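PDB 6KUA: cysteine hydrolase, which probably hydrolyses nicotinamide to nicotinic acid and ammonia, as a nicotinamidase of the isochorismatase-like cysteine hydrolase family. Local coordinates for residues V8-G20 and S78-Y90. Sequence-based numbering, arbitrary orientation.
Sequences VVDYSYDFIADDG and SGRELYGKVGKLY
Tyr83, set among Tyr11, Ile16 and Ala17, and a single beta bridge between Ser12 and Leu82 join residues 8-20, which run on from the central strand 4-9, to residues 78-90, which lead into helix 84-93, an example of how two loops can be tied together at the C-terminal ends of the strands of a parallel sheet. Three backbone hydrogen bonds make the tie: Tyr83 N donates to Tyr11 O and Tyr13 N to Glu81 O, on either side of the bridged pair, and Asp14 N donates to Gly79 O, each at 2.9 Å. The last of these uses an amide in the first turn of helix 13-16. Gly79 lies against the Asp14 carboxylate, its CA 3.5 Å from Asp14 OD2.

Tyr83 carries most of the side-chain packing. With CG anti to the backbone N (chi1 179°), its ring reaches in among its three neighbours. The Ile16 methyl CG2 sits over the ring centre in a CH-pi contact, 3.5 Å from the centroid and 12° off the normal. Tyr11 CE2 comes in at the ring edge, 3.6 Å from Tyr83 CD2, the two planes being steeply inclined at 79°. Farther out, Ala17 CB touches Tyr83 CE1. Val86, from the first turn of the helix, presses CG2 against Tyr11 CE2 at 3.8 Å. Tyr11 thus meets both Tyr83, before helix 84-93, and Val86 within it. Its hydroxyl is held by Gly28 O.

Around this junction, Tyr11 and Val86 both pack on helix 32-44, Leu82 rests on Phe51 and Met53 of strand 48-54, and Ile16 leans on Val132 of strand 126-132, placing the paired loops between that helix and the ends of the neighbouring strands.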
# COMPACT_ATOMS: atom_id res chain seq x y z
N VAL A 8 12.79 -16.64 -0.02
CA VAL A 8 12.47 -18.05 -0.26
C VAL A 8 10.97 -18.21 -0.14
O VAL A 8 10.41 -18.19 0.96
CB VAL A 8 13.21 -18.98 0.71
CG1 VAL A 8 12.88 -20.45 0.39
CG2 VAL A 8 14.70 -18.71 0.63
N VAL A 9 10.30 -18.37 -1.29
CA VAL A 9 8.85 -18.31 -1.37
C VAL A 9 8.26 -19.72 -1.34
O VAL A 9 8.55 -20.55 -2.21
CB VAL A 9 8.40 -17.55 -2.63
CG1 VAL A 9 6.89 -17.42 -2.66
CG2 VAL A 9 9.06 -16.17 -2.67
N ASP A 10 7.46 -19.98 -0.30
CA ASP A 10 6.54 -21.13 -0.21
C ASP A 10 7.20 -22.48 -0.50
O ASP A 10 6.62 -23.34 -1.16
CB ASP A 10 5.33 -20.92 -1.11
CG ASP A 10 4.29 -20.05 -0.46
OD1 ASP A 10 3.90 -20.36 0.69
OD2 ASP A 10 3.88 -19.04 -1.08
N TYR A 11 8.40 -22.69 0.05
CA TYR A 11 9.09 -23.96 -0.16
C TYR A 11 8.73 -24.97 0.93
O TYR A 11 9.58 -25.45 1.68
CB TYR A 11 10.60 -23.74 -0.24
CG TYR A 11 11.26 -24.86 -0.98
CD1 TYR A 11 11.14 -24.96 -2.35
CD2 TYR A 11 11.95 -25.86 -0.30
CE1 TYR A 11 11.72 -26.00 -3.05
CE2 TYR A 11 12.54 -26.91 -0.98
CZ TYR A 11 12.42 -26.97 -2.35
OH TYR A 11 13.00 -27.99 -3.05
N SER A 12 7.45 -25.28 1.00
CA SER A 12 6.89 -26.11 2.06
C SER A 12 6.62 -27.53 1.57
O SER A 12 6.50 -27.79 0.37
CB SER A 12 5.59 -25.51 2.59
OG SER A 12 4.53 -25.77 1.70
N TYR A 13 6.50 -28.44 2.54
CA TYR A 13 6.18 -29.84 2.26
C TYR A 13 4.91 -29.96 1.42
O TYR A 13 4.87 -30.74 0.45
CB TYR A 13 6.06 -30.60 3.58
CG TYR A 13 5.79 -32.09 3.49
CD1 TYR A 13 6.83 -33.01 3.38
CD2 TYR A 13 4.48 -32.59 3.54
CE1 TYR A 13 6.59 -34.38 3.31
CE2 TYR A 13 4.23 -33.96 3.47
CZ TYR A 13 5.29 -34.85 3.35
OH TYR A 13 5.04 -36.20 3.28
N ASP A 14 3.87 -29.19 1.75
CA ASP A 14 2.60 -29.31 1.04
C ASP A 14 2.72 -28.94 -0.44
O ASP A 14 1.97 -29.46 -1.27
CB ASP A 14 1.53 -28.44 1.70
CG ASP A 14 0.69 -29.21 2.70
OD1 ASP A 14 0.76 -30.46 2.69
OD2 ASP A 14 -0.03 -28.56 3.50
N PHE A 15 3.65 -28.04 -0.79
CA PHE A 15 3.84 -27.64 -2.17
C PHE A 15 4.88 -28.48 -2.91
O PHE A 15 4.83 -28.53 -4.15
CB PHE A 15 4.26 -26.16 -2.27
CG PHE A 15 3.12 -25.19 -2.14
CD1 PHE A 15 2.08 -25.20 -3.05
CD2 PHE A 15 3.10 -24.27 -1.10
CE1 PHE A 15 1.02 -24.31 -2.93
CE2 PHE A 15 2.05 -23.37 -0.97
CZ PHE A 15 1.01 -23.39 -1.88
N ILE A 16 5.82 -29.10 -2.20
CA ILE A 16 6.99 -29.71 -2.83
C ILE A 16 6.91 -31.23 -2.82
O ILE A 16 7.34 -31.88 -3.78
CB ILE A 16 8.29 -29.22 -2.15
CG1 ILE A 16 8.36 -27.69 -2.18
CG2 ILE A 16 9.52 -29.80 -2.84
CD1 ILE A 16 8.23 -27.12 -3.56
N ALA A 17 6.38 -31.82 -1.75
CA ALA A 17 6.47 -33.26 -1.55
C ALA A 17 5.45 -34.01 -2.40
O ALA A 17 4.35 -33.50 -2.68
CB ALA A 17 6.27 -33.61 -0.08
N ASP A 18 5.81 -35.23 -2.81
CA ASP A 18 4.92 -36.05 -3.64
C ASP A 18 3.58 -36.30 -2.96
O ASP A 18 2.53 -36.23 -3.61
CB ASP A 18 5.60 -37.39 -3.97
CG ASP A 18 6.75 -37.23 -4.96
OD1 ASP A 18 6.64 -36.39 -5.87
OD2 ASP A 18 7.75 -37.97 -4.81
N ASP A 19 3.59 -36.59 -1.66
CA ASP A 19 2.35 -36.72 -0.91
C ASP A 19 1.90 -35.40 -0.29
O ASP A 19 1.24 -35.40 0.76
CB ASP A 19 2.48 -37.81 0.16
CG ASP A 19 2.33 -39.21 -0.41
OD1 ASP A 19 2.06 -40.15 0.37
OD2 ASP A 19 2.48 -39.38 -1.65
N GLY A 20 2.24 -34.28 -0.92
CA GLY A 20 1.76 -32.99 -0.47
C GLY A 20 0.39 -32.67 -1.03
O GLY A 20 0.01 -33.12 -2.11
N SER A 78 2.46 -29.32 10.14
CA SER A 78 2.84 -30.55 9.45
C SER A 78 3.21 -30.25 7.99
O SER A 78 4.39 -30.31 7.61
CB SER A 78 1.71 -31.58 9.51
OG SER A 78 1.23 -31.76 10.84
N GLY A 79 2.20 -29.93 7.19
CA GLY A 79 2.42 -29.64 5.78
C GLY A 79 3.00 -28.27 5.50
O GLY A 79 3.56 -28.07 4.42
N ARG A 80 2.89 -27.34 6.44
CA ARG A 80 3.43 -25.99 6.26
C ARG A 80 4.86 -25.85 6.78
O ARG A 80 5.35 -24.73 6.93
CB ARG A 80 2.51 -24.95 6.92
CG ARG A 80 1.50 -24.31 5.95
CD ARG A 80 0.33 -23.60 6.65
NE ARG A 80 -0.98 -24.09 6.19
CZ ARG A 80 -1.83 -24.79 6.95
NH1 ARG A 80 -2.99 -25.19 6.45
NH2 ARG A 80 -1.52 -25.09 8.21
N GLU A 81 5.54 -26.97 7.06
CA GLU A 81 6.95 -26.94 7.39
C GLU A 81 7.79 -26.85 6.12
O GLU A 81 7.40 -27.34 5.06
CB GLU A 81 7.35 -28.19 8.17
CG GLU A 81 6.77 -28.27 9.57
CD GLU A 81 7.31 -29.45 10.36
OE1 GLU A 81 6.76 -29.73 11.45
OE2 GLU A 81 8.27 -30.09 9.89
N LEU A 82 8.96 -26.23 6.25
CA LEU A 82 9.85 -26.12 5.10
C LEU A 82 10.30 -27.50 4.63
O LEU A 82 10.45 -28.44 5.42
CB LEU A 82 11.06 -25.25 5.44
CG LEU A 82 10.75 -23.76 5.68
CD1 LEU A 82 11.92 -23.07 6.35
CD2 LEU A 82 10.41 -23.07 4.37
N TYR A 83 10.52 -27.63 3.33
CA TYR A 83 10.77 -28.92 2.73
C TYR A 83 12.24 -29.32 2.84
O TYR A 83 13.13 -28.52 2.54
CB TYR A 83 10.36 -28.90 1.26
CG TYR A 83 10.62 -30.21 0.56
CD1 TYR A 83 9.75 -31.28 0.72
CD2 TYR A 83 11.73 -30.38 -0.23
CE1 TYR A 83 9.97 -32.49 0.11
CE2 TYR A 83 11.98 -31.59 -0.86
CZ TYR A 83 11.09 -32.64 -0.68
OH TYR A 83 11.30 -33.86 -1.30
N GLY A 84 12.48 -30.56 3.28
CA GLY A 84 13.72 -31.27 2.98
C GLY A 84 14.95 -30.62 3.56
O GLY A 84 14.97 -30.17 4.72
N LYS A 85 16.01 -30.57 2.75
CA LYS A 85 17.26 -29.95 3.19
C LYS A 85 17.10 -28.47 3.50
O LYS A 85 17.83 -27.93 4.34
CB LYS A 85 18.35 -30.15 2.14
CG LYS A 85 18.69 -31.61 1.88
CD LYS A 85 19.68 -31.73 0.73
CE LYS A 85 19.67 -33.13 0.15
NZ LYS A 85 20.44 -33.18 -1.14
N VAL A 86 16.17 -27.78 2.83
CA VAL A 86 15.94 -26.38 3.16
C VAL A 86 15.39 -26.25 4.57
O VAL A 86 15.86 -25.44 5.37
CB VAL A 86 15.01 -25.72 2.12
CG1 VAL A 86 14.56 -24.35 2.60
CG2 VAL A 86 15.71 -25.63 0.77
N GLY A 87 14.40 -27.08 4.90
CA GLY A 87 13.87 -27.08 6.26
C GLY A 87 14.89 -27.49 7.30
O GLY A 87 14.91 -26.95 8.41
N LYS A 88 15.77 -28.44 6.96
CA LYS A 88 16.85 -28.83 7.86
C LYS A 88 17.79 -27.67 8.13
O LYS A 88 18.10 -27.36 9.28
CB LYS A 88 17.63 -30.01 7.27
CG LYS A 88 16.88 -31.32 7.20
CD LYS A 88 17.84 -32.51 7.23
CE LYS A 88 18.78 -32.51 6.02
NZ LYS A 88 18.66 -33.75 5.18
N LEU A 89 18.26 -27.02 7.06
CA LEU A 89 19.15 -25.87 7.22
C LEU A 89 18.49 -24.79 8.05
O LEU A 89 19.13 -24.18 8.92
CB LEU A 89 19.56 -25.34 5.84
CG LEU A 89 20.52 -24.15 5.75
CD1 LEU A 89 21.72 -24.35 6.67
CD2 LEU A 89 20.97 -23.96 4.31
N TYR A 90 17.19 -24.55 7.84
CA TYR A 90 16.51 -23.49 8.56
C TYR A 90 16.53 -23.73 10.06
O TYR A 90 16.73 -22.79 10.84
CB TYR A 90 15.07 -23.35 8.06
CG TYR A 90 14.22 -22.41 8.90
CD1 TYR A 90 14.32 -21.02 8.76
CD2 TYR A 90 13.32 -22.90 9.85
CE1 TYR A 90 13.56 -20.16 9.54
CE2 TYR A 90 12.55 -22.04 10.62
CZ TYR A 90 12.67 -20.68 10.46
OH TYR A 90 11.92 -19.82 11.22